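Local coordinates for gamma-glutamyl-gamma-aminobutyrate hydrolase PuuD (Escherichia coli, PDB 6VTV), which hydrolyses the gamma-glutamyl linkage of gamma-glutamyl-gamma-aminobutyrate to give 4-aminobutanoate and glutamate, the last step of this putrescine breakdown pathway, at residues T30-E33 with K34-N37; S237-L240 with F241-F244. All blocks are in the same frame, centred on the assembly; numbering follows the deposited sequence.

Interaction 1 of 2, residues T30-E33 with K34-N37; sequences TLQE and KYLN
Lys-34 sets CG between its own backbone N and carbonyl carbon (chi1 56°), runs on extended and bends only at chi4 (76°), while the extended Gln-32 starts with CG opposite its carbonyl carbon; the two chains therefore lie alongside each other, pointing the same way. NZ of Lys-34 donates to OE1 of Gln-32 at 2.8 Å, tilted 20° from the carbonyl plane. The same OE1 approaches CE2 of Tyr-35 obliquely at 3.3 Å and accepts from a water that is also hydrogen-bonded to the Tyr-35 OH, while Gln-32 CB rests 3.6 Å from CD2 of that ring. Two further bonds fix the ammonium, a salt bridge to Glu-228, a predicted active-site residue, and one to Tyr-157 OH, which would make Gln-32 a second-shell partner of the predicted catalytic site. Gln-32 is also the N-cap residue, its O accepting a weak bond from Tyr-35 N. One turn on, Asn-37 N donates to Glu-33 O at 2.7 Å, an i to i+4 helical bond. Two waters bridge Glu-33 OE1 to the Asn-37 amide, one accepting from ND2 and one donating to OD1; OE2 of Glu-33 bonds Gln-29 of the second subunit. On the buried side Leu-31 CD2 meets Leu-36 CD2 at 3.6 Å. The contact is the strand-to-helix junction joining strand 26-32 to helix 33-42: the strand pairs antiparallel with one of the second subunit, continuing the sheet across the dimer, and Leu-31 packs on Ala-48 and Leu-36 on Pro-46, both of strand 45-49.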
ATOM      1  N   THR B  30       0.010  -2.652  -5.737  1.00 23.70           N
ATOM      2  CA  THR B  30      -0.765  -1.477  -6.112  1.00 28.19           C
ATOM      3  C   THR B  30      -2.087  -1.437  -5.359  1.00 25.88           C
ATOM      4  O   THR B  30      -2.604  -2.459  -4.899  1.00 23.36           O
ATOM      5  CB  THR B  30      -1.043  -1.445  -7.622  1.00 30.22           C
ATOM      6  OG1 THR B  30      -1.985  -2.470  -7.957  1.00 26.01           O
ATOM      7  CG2 THR B  30       0.242  -1.660  -8.414  1.00 32.02           C
ATOM      8  N   LEU B  31      -2.633  -0.228  -5.254  1.00 24.70           N
ATOM      9  CA  LEU B  31      -3.949  -0.006  -4.665  1.00 24.33           C
ATOM     10  C   LEU B  31      -4.532   1.254  -5.282  1.00 26.54           C
ATOM     11  O   LEU B  31      -3.984   2.344  -5.094  1.00 25.39           O
ATOM     12  CB  LEU B  31      -3.862   0.128  -3.145  1.00 24.82           C
ATOM     13  CG  LEU B  31      -5.173   0.443  -2.423  1.00 25.38           C
ATOM     14  CD1 LEU B  31      -6.247  -0.570  -2.789  1.00 28.61           C
ATOM     15  CD2 LEU B  31      -4.948   0.476  -0.923  1.00 22.51           C
ATOM     16  N   GLN B  32      -5.632   1.105  -6.019  1.00 22.79           N
ATOM     17  CA  GLN B  32      -6.244   2.249  -6.677  1.00 25.75           C
ATOM     18  C   GLN B  32      -6.742   3.257  -5.648  1.00 23.66           C
ATOM     19  O   GLN B  32      -7.278   2.888  -4.599  1.00 19.60           O
ATOM     20  CB  GLN B  32      -7.394   1.791  -7.576  1.00 25.52           C
ATOM     21  CG  GLN B  32      -6.937   1.152  -8.878  1.00 25.64           C
ATOM     22  CD  GLN B  32      -8.093   0.827  -9.801  1.00 28.93           C
ATOM     23  OE1 GLN B  32      -9.236   0.717  -9.363  1.00 30.63           O
ATOM     24  NE2 GLN B  32      -7.801   0.669 -11.088  1.00 25.50           N
ATOM     25  N   GLU B  33      -6.556   4.543  -5.958  1.00 20.34           N
ATOM     26  CA  GLU B  33      -6.877   5.593  -4.997  1.00 21.92           C
ATOM     27  C   GLU B  33      -8.373   5.676  -4.714  1.00 25.70           C
ATOM     28  O   GLU B  33      -8.766   6.065  -3.608  1.00 23.15           O
ATOM     29  CB  GLU B  33      -6.358   6.943  -5.497  1.00 23.76           C
ATOM     30  CG  GLU B  33      -4.848   7.096  -5.399  1.00 28.93           C
ATOM     31  CD  GLU B  33      -4.387   8.535  -5.548  1.00 34.71           C
ATOM     32  OE1 GLU B  33      -5.245   9.422  -5.749  1.00 38.52           O
ATOM     33  OE2 GLU B  33      -3.165   8.776  -5.466  1.00 34.71           O
ATOM     34  N   LYS B  34      -9.221   5.318  -5.683  1.00 22.17           N
ATOM     35  CA  LYS B  34     -10.658   5.444  -5.457  1.00 24.94           C
ATOM     36  C   LYS B  34     -11.144   4.499  -4.365  1.00 20.31           C
ATOM     37  O   LYS B  34     -12.103   4.820  -3.655  1.00 23.03           O
ATOM     38  CB  LYS B  34     -11.433   5.214  -6.757  1.00 24.37           C
ATOM     39  CG  LYS B  34     -11.172   3.897  -7.469  1.00 22.08           C
ATOM     40  CD  LYS B  34     -12.131   3.762  -8.649  1.00 25.23           C
ATOM     41  CE  LYS B  34     -11.690   2.698  -9.644  1.00 28.47           C
ATOM     42  NZ  LYS B  34     -11.963   1.313  -9.162  1.00 23.10           N
ATOM     43  N   TYR B  35     -10.497   3.342  -4.199  1.00 20.26           N
ATOM     44  CA  TYR B  35     -10.814   2.495  -3.054  1.00 22.79           C
ATOM     45  C   TYR B  35     -10.393   3.165  -1.752  1.00 25.09           C
ATOM     46  O   TYR B  35     -11.070   3.030  -0.727  1.00 23.71           O
ATOM     47  CB  TYR B  35     -10.141   1.132  -3.202  1.00 21.94           C
ATOM     48  CG  TYR B  35     -10.675   0.319  -4.357  1.00 24.85           C
ATOM     49  CD1 TYR B  35     -11.906  -0.318  -4.272  1.00 28.49           C
ATOM     50  CD2 TYR B  35      -9.957   0.204  -5.539  1.00 23.96           C
ATOM     51  CE1 TYR B  35     -12.401  -1.060  -5.328  1.00 29.09           C
ATOM     52  CE2 TYR B  35     -10.444  -0.532  -6.601  1.00 27.26           C
ATOM     53  CZ  TYR B  35     -11.667  -1.160  -6.492  1.00 27.14           C
ATOM     54  OH  TYR B  35     -12.154  -1.893  -7.548  1.00 28.67           O
ATOM     55  N   LEU B  36      -9.284   3.908  -1.786  1.00 22.99           N
ATOM     56  CA  LEU B  36      -8.804   4.599  -0.594  1.00 24.49           C
ATOM     57  C   LEU B  36      -9.685   5.790  -0.250  1.00 23.70           C
ATOM     58  O   LEU B  36     -10.003   6.014   0.924  1.00 26.94           O
ATOM     59  CB  LEU B  36      -7.361   5.052  -0.803  1.00 21.75           C
ATOM     60  CG  LEU B  36      -6.324   3.937  -0.736  1.00 23.59           C
ATOM     61  CD1 LEU B  36      -5.016   4.384  -1.360  1.00 22.16           C
ATOM     62  CD2 LEU B  36      -6.125   3.516   0.705  1.00 27.08           C
ATOM     63  N   ASN B  37     -10.082   6.569  -1.260  1.00 27.42           N
ATOM     64  CA  ASN B  37     -10.878   7.768  -1.015  1.00 25.35           C
ATOM     65  C   ASN B  37     -12.202   7.428  -0.342  1.00 27.29           C
ATOM     66  O   ASN B  37     -12.686   8.183   0.510  1.00 26.75           O
ATOM     67  CB  ASN B  37     -11.124   8.510  -2.329  1.00 30.24           C
ATOM     68  CG  ASN B  37      -9.838   8.910  -3.026  1.00 34.61           C
ATOM     69  OD1 ASN B  37      -8.822   9.171  -2.381  1.00 37.26           O
ATOM     70  ND2 ASN B  37      -9.876   8.958  -4.352  1.00 32.66           N
TER
HETATM   71  O   HOH W   1     -10.812  -2.113  -9.885  1.00 18.19           O
HETATM   72  O   HOH W   2      -7.695  10.235  -6.434  1.00 34.75           O
HETATM   73  O   HOH W   3      -6.162  10.508  -2.926  1.00 44.23           O

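Interaction 2 of 2, residues S237-L240 with F241-F244; sequences SRIL and FEGF
Arg-238 and Glu-242, one helical turn apart, lie side by side and point the same way, yet their charged ends do not meet: NE of Arg-238 is 4.8 Å from OE1 of Glu-242, and the guanidinium and carboxylate planes stand 69° apart. A water closes the gap, accepting from NE at the guanidinium edge at 2.9 Å and donating to OE1 at 2.7 Å. The Glu-242 chain runs over the Arg-238 carbonyl, its CG 3.3 Å from Arg-238 O, and OE1 lies 4.0 Å from Arg-238 CG. Arg-238 is bent at chi3 (45°), and its NH1 makes a weak bond to Ser-232 O. On another side of the helix the Phe-241 ring leans back along the preceding turn, its CD2 edge 3.2 Å from Ser-237 O, near the ring plane. That carbonyl also accepts Phe-241 N at 3.2 Å, one of four successive i to i+4 backbone bonds. Phe-244 instead places CG anti to its backbone N, which leads its ring away from Leu-240. Within the fold, Phe-241 and Phe-244 pack helix 235-254 against helix 33-42, at Ala-38 and Ala-42 and at Ile-39 respectively, while Phe-241 stacks edge-to-face with Phe-115 of strand 114-117, which Leu-240 also touches.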
ATOM      1  N   SER B 237     -23.807   4.199  -2.106  1.00 31.87           N
ATOM      2  CA  SER B 237     -22.415   3.870  -1.821  1.00 31.02           C
ATOM      3  C   SER B 237     -21.982   4.443  -0.478  1.00 30.56           C
ATOM      4  O   SER B 237     -21.216   3.813   0.260  1.00 31.75           O
ATOM      5  CB  SER B 237     -21.514   4.390  -2.940  1.00 33.78           C
ATOM      6  OG  SER B 237     -21.943   3.913  -4.204  1.00 38.61           O
ATOM      7  N   ARG B 238     -22.473   5.638  -0.144  1.00 27.83           N
ATOM      8  CA  ARG B 238     -22.120   6.261   1.126  1.00 34.79           C
ATOM      9  C   ARG B 238     -22.624   5.437   2.305  1.00 34.47           C
ATOM     10  O   ARG B 238     -21.919   5.282   3.308  1.00 33.75           O
ATOM     11  CB  ARG B 238     -22.686   7.682   1.179  1.00 36.51           C
ATOM     12  CG  ARG B 238     -21.695   8.735   1.643  1.00 44.75           C
ATOM     13  CD  ARG B 238     -22.045  10.112   1.089  1.00 49.66           C
ATOM     14  NE  ARG B 238     -23.472  10.411   1.196  1.00 51.26           N
ATOM     15  CZ  ARG B 238     -24.259  10.682   0.160  1.00 54.47           C
ATOM     16  NH1 ARG B 238     -23.762  10.695  -1.071  1.00 55.00           N
ATOM     17  NH2 ARG B 238     -25.545  10.943   0.352  1.00 56.05           N
ATOM     18  N   ILE B 239     -23.836   4.891   2.197  1.00 32.91           N
ATOM     19  CA  ILE B 239     -24.403   4.122   3.300  1.00 30.53           C
ATOM     20  C   ILE B 239     -23.635   2.819   3.502  1.00 31.26           C
ATOM     21  O   ILE B 239     -23.418   2.381   4.639  1.00 32.58           O
ATOM     22  CB  ILE B 239     -25.903   3.877   3.056  1.00 34.09           C
ATOM     23  CG1 ILE B 239     -26.662   5.206   3.076  1.00 38.41           C
ATOM     24  CG2 ILE B 239     -26.473   2.928   4.099  1.00 34.15           C
ATOM     25  CD1 ILE B 239     -28.120   5.093   2.693  1.00 41.96           C
ATOM     26  N   LEU B 240     -23.199   2.188   2.408  1.00 25.78           N
ATOM     27  CA  LEU B 240     -22.471   0.926   2.520  1.00 26.46           C
ATOM     28  C   LEU B 240     -21.148   1.118   3.246  1.00 28.10           C
ATOM     29  O   LEU B 240     -20.809   0.356   4.161  1.00 27.18           O
ATOM     30  CB  LEU B 240     -22.236   0.332   1.132  1.00 27.19           C
ATOM     31  CG  LEU B 240     -23.469  -0.169   0.384  1.00 32.93           C
ATOM     32  CD1 LEU B 240     -23.088  -0.648  -1.005  1.00 32.64           C
ATOM     33  CD2 LEU B 240     -24.149  -1.278   1.169  1.00 33.21           C
ATOM     34  N   PHE B 241     -20.379   2.133   2.847  1.00 27.75           N
ATOM     35  CA  PHE B 241     -19.120   2.409   3.529  1.00 29.23           C
ATOM     36  C   PHE B 241     -19.362   2.914   4.946  1.00 32.23           C
ATOM     37  O   PHE B 241     -18.586   2.608   5.858  1.00 36.00           O
ATOM     38  CB  PHE B 241     -18.297   3.411   2.721  1.00 27.15           C
ATOM     39  CG  PHE B 241     -17.600   2.801   1.534  1.00 26.17           C
ATOM     40  CD1 PHE B 241     -16.432   2.067   1.687  1.00 24.66           C
ATOM     41  CD2 PHE B 241     -18.128   2.953   0.264  1.00 24.47           C
ATOM     42  CE1 PHE B 241     -15.802   1.505   0.589  1.00 23.76           C
ATOM     43  CE2 PHE B 241     -17.506   2.395  -0.835  1.00 25.04           C
ATOM     44  CZ  PHE B 241     -16.342   1.669  -0.675  1.00 24.47           C
ATOM     45  N   GLU B 242     -20.430   3.687   5.154  1.00 31.61           N
ATOM     46  CA  GLU B 242     -20.756   4.125   6.508  1.00 36.15           C
ATOM     47  C   GLU B 242     -21.078   2.936   7.404  1.00 34.99           C
ATOM     48  O   GLU B 242     -20.646   2.889   8.563  1.00 33.91           O
ATOM     49  CB  GLU B 242     -21.916   5.124   6.473  1.00 45.17           C
ATOM     50  CG  GLU B 242     -21.492   6.585   6.279  1.00 52.82           C
ATOM     51  CD  GLU B 242     -22.671   7.452   5.874  1.00 59.79           C
ATOM     52  OE1 GLU B 242     -22.486   8.637   5.512  1.00 61.88           O
ATOM     53  OE2 GLU B 242     -23.799   6.922   5.914  1.00 62.06           O
ATOM     54  N   GLY B 243     -21.808   1.954   6.868  1.00 31.24           N
ATOM     55  CA  GLY B 243     -22.136   0.778   7.656  1.00 31.05           C
ATOM     56  C   GLY B 243     -20.927  -0.087   7.964  1.00 29.56           C
ATOM     57  O   GLY B 243     -20.838  -0.682   9.042  1.00 30.66           O
ATOM     58  N   PHE B 244     -19.984  -0.172   7.022  1.00 29.11           N
ATOM     59  CA  PHE B 244     -18.747  -0.907   7.267  1.00 29.21           C
ATOM     60  C   PHE B 244     -17.950  -0.280   8.407  1.00 33.70           C
ATOM     61  O   PHE B 244     -17.512  -0.974   9.332  1.00 34.33           O
ATOM     62  CB  PHE B 244     -17.916  -0.955   5.983  1.00 23.53           C
ATOM     63  CG  PHE B 244     -16.557  -1.565   6.159  1.00 23.60           C
ATOM     64  CD1 PHE B 244     -16.402  -2.755   6.848  1.00 25.56           C
ATOM     65  CD2 PHE B 244     -15.435  -0.949   5.632  1.00 21.64           C
ATOM     66  CE1 PHE B 244     -15.154  -3.319   7.010  1.00 23.12           C
ATOM     67  CE2 PHE B 244     -14.182  -1.507   5.791  1.00 23.02           C
ATOM     68  CZ  PHE B 244     -14.042  -2.695   6.481  1.00 21.91           C
TER
HETATM   69  O   HOH W   4     -24.339   9.683   3.897  1.00 49.39           O

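How the interactions relate
The centres of interactions 1 and 2 are 16 Å apart, and their nearest atoms come to about 5 Å without touching. Helix 33-42 connects them: it begins in interaction 1, and its later residues pack against the helix of interaction 2. Both also border the predicted Cys-118, His-226 and Glu-228 triad. Side chains of Lys-34 and Tyr-35 come within about 3 Å of those of Glu-228 and His-226, respectively, and that of Phe-241 within about 4 Å of Glu-228, so Glu-228 is met by Lys-34 and Tyr-35 from interaction 1 and by Phe-241 from interaction 2. The manganese ion is farther off, about 13 Å from the Tyr-35 and Leu-240 side chains.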